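Local coordinates for EmGH1 (Erythrobacter marinus, PDB 5Z87), which probably hydrolyses beta-glucosidic bonds as a glycoside hydrolase of family 3, releasing sugar from the non-reducing ends of its substrates, at residues Asp553-Ile558 against His581-Ser586; Ala577-Gly582 against Ile597-Tyr602; Ala675-Arg680 against Arg690-Val695. All blocks are in the same frame, centred on the assembly; numbering follows the deposited sequence.

Overall arrangement
Contacts 1 and 2 belong to the same family 3 C-terminal (alpha/beta) domain, their centres about 11 Å apart, whereas contact 3 lies about 38 and 34 Å, respectively, from those centres, in the fibronectin type III-like sandwich. Contact 2 is pure core: two parallel strands of the central sheet with apolar faces and a buried histidine-aspartate pair. Contact 1 takes up the chain where the strand of contact 2 ends, sharing His581 and Gly582, and is also buried, but it joins two loops through leucine packing and a single backbone bond. Contact 3 pairs antiparallel strands with one face turned to the sandwich interior and the other bearing Gln677 and Ser692, with a salt bridge at one end of the pairing and waters along it.

Contact 1: Asp553-Ile558 against His581-Ser586; sequences DDLELI and HGRPLS. With EDO (1,2-ethanediol), chain L.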
loop_
_atom_site.group_PDB
_atom_site.type_symbol
_atom_site.label_atom_id
_atom_site.label_comp_id
_atom_site.label_asym_id
_atom_site.label_seq_id
_atom_site.Cartn_x
_atom_site.Cartn_y
_atom_site.Cartn_z
ATOM N N ASP A 553 9.641 9.001 -4.426
ATOM C CA ASP A 553 8.429 8.617 -5.142
ATOM C C ASP A 553 8.739 8.112 -6.545
ATOM O O ASP A 553 7.905 8.214 -7.446
ATOM C CB ASP A 553 7.446 9.785 -5.196
ATOM C CG ASP A 553 8.068 11.024 -5.799
ATOM O OD1 ASP A 553 9.246 10.932 -6.212
ATOM O OD2 ASP A 553 7.391 12.078 -5.860
ATOM N N ASP A 554 9.942 7.585 -6.741
ATOM C CA ASP A 554 10.439 7.157 -8.036
ATOM C C ASP A 554 11.629 6.251 -7.768
ATOM O O ASP A 554 12.411 6.518 -6.859
ATOM C CB ASP A 554 10.827 8.371 -8.894
ATOM C CG ASP A 554 11.422 7.989 -10.245
ATOM O OD1 ASP A 554 11.115 6.902 -10.769
ATOM O OD2 ASP A 554 12.191 8.805 -10.799
ATOM N N LEU A 555 11.757 5.180 -8.544
ATOM C CA LEU A 555 12.818 4.212 -8.335
ATOM C C LEU A 555 13.856 4.207 -9.449
ATOM O O LEU A 555 14.821 3.432 -9.380
ATOM C CB LEU A 555 12.214 2.811 -8.168
ATOM C CG LEU A 555 11.270 2.670 -6.961
ATOM C CD1 LEU A 555 10.558 1.310 -6.971
ATOM C CD2 LEU A 555 12.024 2.896 -5.640
ATOM N N GLU A 556 13.684 5.029 -10.475
ATOM C CA GLU A 556 14.726 5.181 -11.476
ATOM C C GLU A 556 15.946 5.875 -10.883
ATOM O O GLU A 556 15.879 6.527 -9.834
ATOM C CB GLU A 556 14.230 6.006 -12.659
ATOM C CG GLU A 556 13.858 5.205 -13.872
ATOM C CD GLU A 556 15.048 4.662 -14.620
ATOM O OE1 GLU A 556 16.208 4.815 -14.154
ATOM O OE2 GLU A 556 14.813 4.085 -15.699
ATOM N N LEU A 557 17.075 5.733 -11.580
ATOM C CA LEU A 557 18.237 6.573 -11.314
ATOM C C LEU A 557 17.845 8.038 -11.334
ATOM O O LEU A 557 17.211 8.514 -12.283
ATOM C CB LEU A 557 19.320 6.318 -12.357
ATOM C CG LEU A 557 19.757 4.870 -12.433
ATOM C CD1 LEU A 557 20.888 4.758 -13.439
ATOM C CD2 LEU A 557 20.196 4.423 -11.038
ATOM N N ILE A 558 18.207 8.741 -10.292
ATOM C CA ILE A 558 17.762 10.121 -10.146
ATOM C C ILE A 558 18.572 11.022 -11.070
ATOM O O ILE A 558 19.748 10.762 -11.362
ATOM C CB ILE A 558 17.866 10.563 -8.673
ATOM C CG1 ILE A 558 17.141 11.883 -8.466
ATOM C CG2 ILE A 558 19.322 10.692 -8.228
ATOM C CD1 ILE A 558 16.853 12.152 -7.007
ATOM N N HIS A 581 24.570 2.548 -4.277
ATOM C CA HIS A 581 23.263 3.083 -3.872
ATOM C C HIS A 581 22.794 2.426 -2.573
ATOM O O HIS A 581 23.262 1.347 -2.196
ATOM C CB HIS A 581 22.209 2.838 -4.958
ATOM C CG HIS A 581 22.060 1.391 -5.322
ATOM N ND1 HIS A 581 20.946 0.646 -4.989
ATOM C CD2 HIS A 581 22.890 0.547 -5.981
ATOM C CE1 HIS A 581 21.089 -0.588 -5.441
ATOM N NE2 HIS A 581 22.265 -0.679 -6.037
ATOM N N GLY A 582 21.829 3.077 -1.917
ATOM C CA GLY A 582 21.188 2.524 -0.735
ATOM C C GLY A 582 19.976 1.639 -1.003
ATOM O O GLY A 582 20.076 0.413 -0.938
ATOM N N ARG A 583 18.831 2.240 -1.296
ATOM C CA ARG A 583 17.612 1.466 -1.564
ATOM C C ARG A 583 17.748 0.627 -2.834
ATOM O O ARG A 583 18.542 0.947 -3.723
ATOM C CB ARG A 583 16.422 2.400 -1.724
ATOM C CG ARG A 583 16.608 3.358 -2.899
ATOM C CD ARG A 583 15.310 4.031 -3.309
ATOM N NE ARG A 583 14.659 4.689 -2.177
ATOM C CZ ARG A 583 15.018 5.877 -1.706
ATOM N NH1 ARG A 583 16.024 6.541 -2.275
ATOM N NH2 ARG A 583 14.364 6.404 -0.674
ATOM N N PRO A 584 16.963 -0.440 -2.959
ATOM C CA PRO A 584 16.849 -1.103 -4.264
ATOM C C PRO A 584 16.372 -0.106 -5.302
ATOM O O PRO A 584 15.408 0.630 -5.069
ATOM C CB PRO A 584 15.813 -2.205 -4.019
ATOM C CG PRO A 584 15.837 -2.438 -2.524
ATOM C CD PRO A 584 16.106 -1.076 -1.942
ATOM N N LEU A 585 17.053 -0.080 -6.451
ATOM C CA LEU A 585 16.705 0.823 -7.547
ATOM C C LEU A 585 16.179 0.046 -8.751
ATOM O O LEU A 585 16.509 -1.126 -8.952
ATOM C CB LEU A 585 17.911 1.669 -7.970
ATOM C CG LEU A 585 18.315 2.756 -6.964
ATOM C CD1 LEU A 585 19.628 3.391 -7.345
ATOM C CD2 LEU A 585 17.231 3.813 -6.839
ATOM N N SER A 586 15.363 0.716 -9.565
ATOM C CA SER A 586 14.747 0.110 -10.746
ATOM C C SER A 586 15.250 0.847 -11.981
ATOM O O SER A 586 14.534 1.682 -12.557
ATOM C CB SER A 586 13.224 0.152 -10.668
ATOM O OG SER A 586 12.782 -0.683 -9.623
HETATM C C1 EDO L . 8.976 14.519 -8.885
HETATM O O1 EDO L . 9.628 15.796 -8.989
HETATM C C2 EDO L . 9.902 13.435 -9.440
HETATM O O2 EDO L . 9.665 12.180 -8.789
#
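Ser586 N donates to Leu555 O at 2.8 Å, the one backbone hydrogen bond between these two loops, nearly straight at the hydrogen (167°) but reaching the oxygen from above the carbonyl plane. Around it the leucines close the apolar part of the contact. Leu555 turns its CB toward the other loop and lays it against Ser586 CB at 3.8 Å. With CG anti to the carbonyl carbon (chi1 -61°), its CD2 reaches CD of Arg583 at 4.2 Å, the two chains crossing at a slant. Leu585 comes in from the other segment, its CD2 3.5 Å from Leu555 O, while its CD1 meets Leu557 CD2 at 3.9 Å, the two side chains crossing at about a right angle. Both loops follow neighbouring parallel strands, 527-533 and 574-580, of the central sheet in the family 3 C-terminal (alpha/beta) domain, and each leads into a helix. Asp554 OD1 accepts Glu556 N at 3.2 Å, closing an Asx turn. Glu556 bends at chi2 (-74°), which sets its carboxylate near Ser586 O and brings OE1 back to Leu557 N in a bent bond of 2.9 Å through its anti lone pair; OE1 also takes Asn562, and OE2 takes Val589 N near the start of helix 588-593, whose dipole may favour the carboxylate's negative charge. With an alanine here, Leu557 N, Asn562 and Val589 N lose the carboxylate, and the loop would probably be freer to shift against the start of that helix. Ser586, small enough to lie beside Leu555, gives its OG to Val630 O, and the Arg583 guanidinium runs on to the carbonyls of Thr538, Gly550, Pro188 and Arg189. Asp553 OD1 accepts O2 of an ethanediol at 2.9 Å, and OD2 is held by Ser654, Gln635 and Asn632 of the second subunit.

Contact 2: Ala577-Gly582 against Ile597-Tyr602; sequences AVLIHG and ILDAFY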
loop_
_atom_site.group_PDB
_atom_site.type_symbol
_atom_site.label_atom_id
_atom_site.label_comp_id
_atom_site.label_asym_id
_atom_site.label_seq_id
_atom_site.Cartn_x
_atom_site.Cartn_y
_atom_site.Cartn_z
ATOM N N ALA A 577 28.380 -1.019 -16.310
ATOM C CA ALA A 577 27.894 -0.154 -15.249
ATOM C C ALA A 577 28.010 -0.866 -13.904
ATOM O O ALA A 577 27.770 -2.081 -13.804
ATOM C CB ALA A 577 26.444 0.291 -15.521
ATOM N N VAL A 578 28.418 -0.102 -12.889
ATOM C CA VAL A 578 28.462 -0.531 -11.490
ATOM C C VAL A 578 27.484 0.342 -10.702
ATOM O O VAL A 578 27.610 1.574 -10.694
ATOM C CB VAL A 578 29.879 -0.419 -10.903
ATOM C CG1 VAL A 578 29.935 -1.051 -9.507
ATOM C CG2 VAL A 578 30.883 -1.084 -11.818
ATOM N N LEU A 579 26.521 -0.286 -10.031
ATOM C CA LEU A 579 25.517 0.460 -9.274
ATOM C C LEU A 579 25.925 0.555 -7.804
ATOM O O LEU A 579 26.183 -0.463 -7.148
ATOM C CB LEU A 579 24.136 -0.185 -9.405
ATOM C CG LEU A 579 23.504 -0.178 -10.797
ATOM C CD1 LEU A 579 22.271 -1.034 -10.819
ATOM C CD2 LEU A 579 23.156 1.219 -11.211
ATOM N N ILE A 580 25.963 1.782 -7.296
ATOM C CA ILE A 580 26.305 2.082 -5.915
ATOM C C ILE A 580 25.193 2.966 -5.382
ATOM O O ILE A 580 24.893 4.009 -5.982
ATOM C CB ILE A 580 27.680 2.775 -5.804
ATOM C CG1 ILE A 580 28.769 1.841 -6.346
ATOM C CG2 ILE A 580 27.988 3.201 -4.358
ATOM C CD1 ILE A 580 30.109 2.538 -6.624
ATOM N N HIS A 581 24.570 2.548 -4.277
ATOM C CA HIS A 581 23.263 3.083 -3.872
ATOM C C HIS A 581 22.794 2.426 -2.573
ATOM O O HIS A 581 23.262 1.347 -2.196
ATOM C CB HIS A 581 22.209 2.838 -4.958
ATOM C CG HIS A 581 22.060 1.391 -5.322
ATOM N ND1 HIS A 581 20.946 0.646 -4.989
ATOM C CD2 HIS A 581 22.890 0.547 -5.981
ATOM C CE1 HIS A 581 21.089 -0.588 -5.441
ATOM N NE2 HIS A 581 22.265 -0.679 -6.037
ATOM N N GLY A 582 21.829 3.077 -1.917
ATOM C CA GLY A 582 21.188 2.524 -0.735
ATOM C C GLY A 582 19.976 1.639 -1.003
ATOM O O GLY A 582 20.076 0.413 -0.938
ATOM N N ILE A 597 25.863 -5.110 -15.960
ATOM C CA ILE A 597 25.581 -4.289 -14.787
ATOM C C ILE A 597 25.950 -5.072 -13.536
ATOM O O ILE A 597 25.494 -6.207 -13.351
ATOM C CB ILE A 597 24.106 -3.849 -14.723
ATOM C CG1 ILE A 597 23.702 -3.146 -16.019
ATOM C CG2 ILE A 597 23.883 -2.926 -13.534
ATOM C CD1 ILE A 597 22.243 -2.839 -16.102
ATOM N N LEU A 598 26.791 -4.472 -12.700
ATOM C CA LEU A 598 27.061 -4.952 -11.352
ATOM C C LEU A 598 26.220 -4.136 -10.381
ATOM O O LEU A 598 26.090 -2.919 -10.537
ATOM C CB LEU A 598 28.542 -4.798 -10.995
ATOM C CG LEU A 598 29.520 -5.691 -11.748
ATOM C CD1 LEU A 598 30.931 -5.488 -11.235
ATOM C CD2 LEU A 598 29.104 -7.136 -11.582
ATOM N N ASP A 599 25.641 -4.799 -9.383
ATOM C CA ASP A 599 24.908 -4.101 -8.334
ATOM C C ASP A 599 25.681 -4.270 -7.035
ATOM O O ASP A 599 25.742 -5.372 -6.479
ATOM C CB ASP A 599 23.475 -4.611 -8.198
ATOM C CG ASP A 599 22.562 -3.587 -7.529
ATOM O OD1 ASP A 599 23.077 -2.737 -6.749
ATOM O OD2 ASP A 599 21.335 -3.625 -7.792
ATOM N N ALA A 600 26.279 -3.180 -6.559
ATOM C CA ALA A 600 27.144 -3.252 -5.391
ATOM C C ALA A 600 26.484 -2.708 -4.138
ATOM O O ALA A 600 27.065 -2.821 -3.054
ATOM C CB ALA A 600 28.459 -2.494 -5.652
ATOM N N PHE A 601 25.288 -2.134 -4.268
ATOM C CA PHE A 601 24.639 -1.442 -3.169
ATOM C C PHE A 601 25.636 -0.470 -2.533
ATOM O O PHE A 601 26.065 0.485 -3.192
ATOM C CB PHE A 601 24.036 -2.480 -2.208
ATOM C CG PHE A 601 22.696 -3.008 -2.693
ATOM C CD1 PHE A 601 21.527 -2.283 -2.463
ATOM C CD2 PHE A 601 22.614 -4.169 -3.447
ATOM C CE1 PHE A 601 20.299 -2.737 -2.927
ATOM C CE2 PHE A 601 21.392 -4.631 -3.925
ATOM C CZ PHE A 601 20.226 -3.917 -3.656
ATOM N N TYR A 602 26.010 -0.672 -1.276
ATOM C CA TYR A 602 27.132 0.068 -0.693
ATOM C C TYR A 602 28.138 -0.983 -0.281
ATOM O O TYR A 602 27.856 -1.764 0.643
ATOM C CB TYR A 602 26.717 0.928 0.495
ATOM C CG TYR A 602 25.902 2.148 0.124
ATOM C CD1 TYR A 602 26.235 2.924 -0.978
ATOM C CD2 TYR A 602 24.785 2.512 0.864
ATOM C CE1 TYR A 602 25.495 4.048 -1.318
ATOM C CE2 TYR A 602 24.051 3.635 0.544
ATOM C CZ TYR A 602 24.406 4.400 -0.558
ATOM O OH TYR A 602 23.673 5.519 -0.895
#
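Backbone hydrogen bonds join 577-580 and 597-601 as neighbouring parallel strands, their axes 19° apart. Leu598 N donates to Ala577 O at 2.8 Å, Leu579 N donates to Leu598 O, and Ala600 N reaches Leu579 O. The pairing then slips by one residue: His581 N donates to Phe601 O at 2.8 Å, from well above the carbonyl plane, where Phe601 has a positive phi (49°). Apolar packing occupies both faces. Leu579 CD1 lies 3.7 Å from Ile597 CG2, on the face that Ala577 shares and that Leu590 of helix 588-593 covers; Val578 and Leu598 fill the reverse face, under helix 607-615. Branched and long aliphatic residues suit positions enclosed in this way. The strands and helix 588-593 form a beta-alpha-beta crossover unit in the family 3 C-terminal (alpha/beta) domain. Strand 418-422, antiparallel, borders Ile597-Asp599 on the outer side. A buried polar pair closes the C-terminal ends: Asp599, with CG anti to its amide nitrogen (chi1 -158°), turns OD1 to His581 NE2 in a His-carboxylate hydrogen bond, modelled at a very short 2.3 Å whose exact length is doubtful. ND1, at another corner of the ring, donates to Arg583 O, so the imidazole is fixed in its rotation. Aromatic contacts complete this end. Phe601 CA sits over one face of the His581 ring as a CH-pi contact, 4.0 Å from the centroid, while His581 CE1 stands over the face of the Phe601 ring, toward its rim. His581 O lies 3.3 Å above the plane of the Tyr602 ring, over its centre, and Ile580 CG2 meets that ring at its edge, 3.8 Å from Tyr602 CD1. Gly582 suits its place because a beta carbon there would press on Tyr602 CE2.

Contact 3: Ala675-Arg680 against Arg690-Val695; sequences APQAER and RVSVSV
Arg690 grips the carboxylate of Glu679 side-on: NE bonds to OE1 at 3.0 Å and NH2 to OE2 at 3.1 Å, a two-pronged salt bridge in which both oxygens lie close to the guanidinium plane and are met on their syn sides, though tilted out of the carboxylate plane, the two planes being 28° apart. Glu679 reaches it because its chain is extended, with CG anti to the backbone N (chi1 179°), and its own amide donates to Arg690 O. Long charged side chains suit this exposed end of the pairing. Next comes Val691, buried and facing inward, its CG1 3.9 Å from Pro676 CB and its CG2 4.1 Å from Ala678 CB; Ala678 is its non-hydrogen-bonded partner, and the small methyl fits beside the valine. Ser692 forms the hydrogen-bonded pair with Gln677: Ser692 N donates to Gln677 O at 2.9 Å, and Gln677 N returns a bond to Ser692 O. Its OG, on the polar face with Gln677, bonds to a water. Val693 turns inward again, CG2 packing 4.2 Å from Pro676 CB. At Ser694 a water bridges the strands, accepting from Ser694 N at 2.7 Å and donating to Ala675 O. Strand 689-697 lies between 671-678 and 738-745 in an antiparallel sheet, whose Pro676, Val691 and Val693 pack on strand 764-771 of the facing sheet, a beta sandwich consistent with this family's fibronectin type III-like domain.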
loop_
_atom_site.group_PDB
_atom_site.type_symbol
_atom_site.label_atom_id
_atom_site.label_comp_id
_atom_site.label_asym_id
_atom_site.label_seq_id
_atom_site.Cartn_x
_atom_site.Cartn_y
_atom_site.Cartn_z
ATOM N N ALA A 675 15.892 -31.375 -10.365
ATOM C CA ALA A 675 14.658 -31.122 -9.630
ATOM C C ALA A 675 14.852 -31.478 -8.159
ATOM O O ALA A 675 15.663 -32.349 -7.832
ATOM C CB ALA A 675 13.493 -31.949 -10.201
ATOM N N PRO A 676 14.119 -30.828 -7.253
ATOM C CA PRO A 676 14.171 -31.250 -5.846
ATOM C C PRO A 676 13.626 -32.661 -5.713
ATOM O O PRO A 676 12.656 -33.037 -6.373
ATOM C CB PRO A 676 13.294 -30.222 -5.125
ATOM C CG PRO A 676 12.353 -29.710 -6.207
ATOM C CD PRO A 676 13.219 -29.678 -7.455
ATOM N N GLN A 677 14.293 -33.458 -4.882
ATOM C CA GLN A 677 13.913 -34.840 -4.617
ATOM C C GLN A 677 13.626 -34.973 -3.131
ATOM O O GLN A 677 14.518 -34.757 -2.305
ATOM C CB GLN A 677 15.020 -35.817 -5.026
ATOM C CG GLN A 677 15.488 -35.706 -6.467
ATOM C CD GLN A 677 16.073 -37.012 -6.985
ATOM O OE1 GLN A 677 17.269 -37.103 -7.285
ATOM N NE2 GLN A 677 15.228 -38.033 -7.089
ATOM N N ALA A 678 12.390 -35.316 -2.794
ATOM C CA ALA A 678 12.030 -35.568 -1.411
ATOM C C ALA A 678 12.251 -37.039 -1.112
ATOM O O ALA A 678 12.010 -37.897 -1.966
ATOM C CB ALA A 678 10.575 -35.183 -1.127
ATOM N N GLU A 679 12.718 -37.317 0.111
ATOM C CA GLU A 679 13.006 -38.685 0.525
ATOM C C GLU A 679 11.740 -39.525 0.630
ATOM O O GLU A 679 11.793 -40.747 0.449
ATOM C CB GLU A 679 13.756 -38.664 1.857
ATOM C CG GLU A 679 14.092 -40.023 2.430
ATOM C CD GLU A 679 15.069 -39.937 3.599
ATOM O OE1 GLU A 679 15.042 -38.924 4.326
ATOM O OE2 GLU A 679 15.875 -40.876 3.779
ATOM N N ARG A 680 10.601 -38.905 0.919
ATOM C CA ARG A 680 9.330 -39.610 1.022
ATOM C C ARG A 680 8.268 -38.819 0.285
ATOM O O ARG A 680 8.302 -37.588 0.271
ATOM C CB ARG A 680 8.864 -39.786 2.485
ATOM C CG ARG A 680 9.692 -40.719 3.338
ATOM C CD ARG A 680 8.835 -41.265 4.470
ATOM N NE ARG A 680 8.725 -40.324 5.582
ATOM C CZ ARG A 680 7.745 -40.340 6.487
ATOM N NH1 ARG A 680 6.775 -41.254 6.413
ATOM N NH2 ARG A 680 7.735 -39.447 7.475
ATOM N N ARG A 690 13.653 -34.758 4.432
ATOM C CA ARG A 690 14.880 -34.422 3.733
ATOM C C ARG A 690 14.595 -34.216 2.247
ATOM O O ARG A 690 13.821 -34.962 1.641
ATOM C CB ARG A 690 15.923 -35.518 3.942
ATOM C CG ARG A 690 16.235 -35.745 5.412
ATOM C CD ARG A 690 17.608 -36.351 5.596
ATOM N NE ARG A 690 17.599 -37.761 5.237
ATOM C CZ ARG A 690 18.616 -38.593 5.439
ATOM N NH1 ARG A 690 19.741 -38.150 5.995
ATOM N NH2 ARG A 690 18.508 -39.866 5.076
ATOM N N VAL A 691 15.206 -33.183 1.675
ATOM C CA VAL A 691 15.081 -32.871 0.258
ATOM C C VAL A 691 16.470 -32.557 -0.289
ATOM O O VAL A 691 17.226 -31.807 0.334
ATOM C CB VAL A 691 14.119 -31.691 0.021
ATOM C CG1 VAL A 691 14.093 -31.322 -1.454
ATOM C CG2 VAL A 691 12.713 -32.044 0.501
ATOM N N SER A 692 16.812 -33.127 -1.445
ATOM C CA SER A 692 18.104 -32.872 -2.066
ATOM C C SER A 692 17.928 -32.248 -3.445
ATOM O O SER A 692 16.914 -32.456 -4.119
ATOM C CB SER A 692 18.928 -34.146 -2.200
ATOM O OG SER A 692 18.362 -34.998 -3.176
ATOM N N VAL A 693 18.938 -31.481 -3.854
ATOM C CA VAL A 693 18.956 -30.755 -5.119
ATOM C C VAL A 693 20.366 -30.851 -5.679
ATOM O O VAL A 693 21.312 -30.372 -5.047
ATOM C CB VAL A 693 18.583 -29.271 -4.951
ATOM C CG1 VAL A 693 18.535 -28.563 -6.316
ATOM C CG2 VAL A 693 17.284 -29.109 -4.183
ATOM N N SER A 694 20.514 -31.432 -6.863
ATOM C CA SER A 694 21.819 -31.466 -7.513
ATOM C C SER A 694 22.038 -30.208 -8.342
ATOM O O SER A 694 21.126 -29.716 -9.019
ATOM C CB SER A 694 21.979 -32.709 -8.397
ATOM O OG SER A 694 21.175 -32.641 -9.557
ATOM N N VAL A 695 23.256 -29.684 -8.265
ATOM C CA VAL A 695 23.680 -28.545 -9.062
ATOM C C VAL A 695 25.068 -28.846 -9.623
ATOM O O VAL A 695 25.942 -29.348 -8.907
ATOM C CB VAL A 695 23.666 -27.250 -8.231
ATOM C CG1 VAL A 695 24.328 -27.497 -6.902
ATOM C CG2 VAL A 695 24.358 -26.128 -8.984
HETATM O O HOH W 1 18.332 -32.822 -7.787
HETATM O O HOH W 2 19.067 -34.506 -5.820
HETATM O O HOH W 3 13.092 -37.694 5.148
#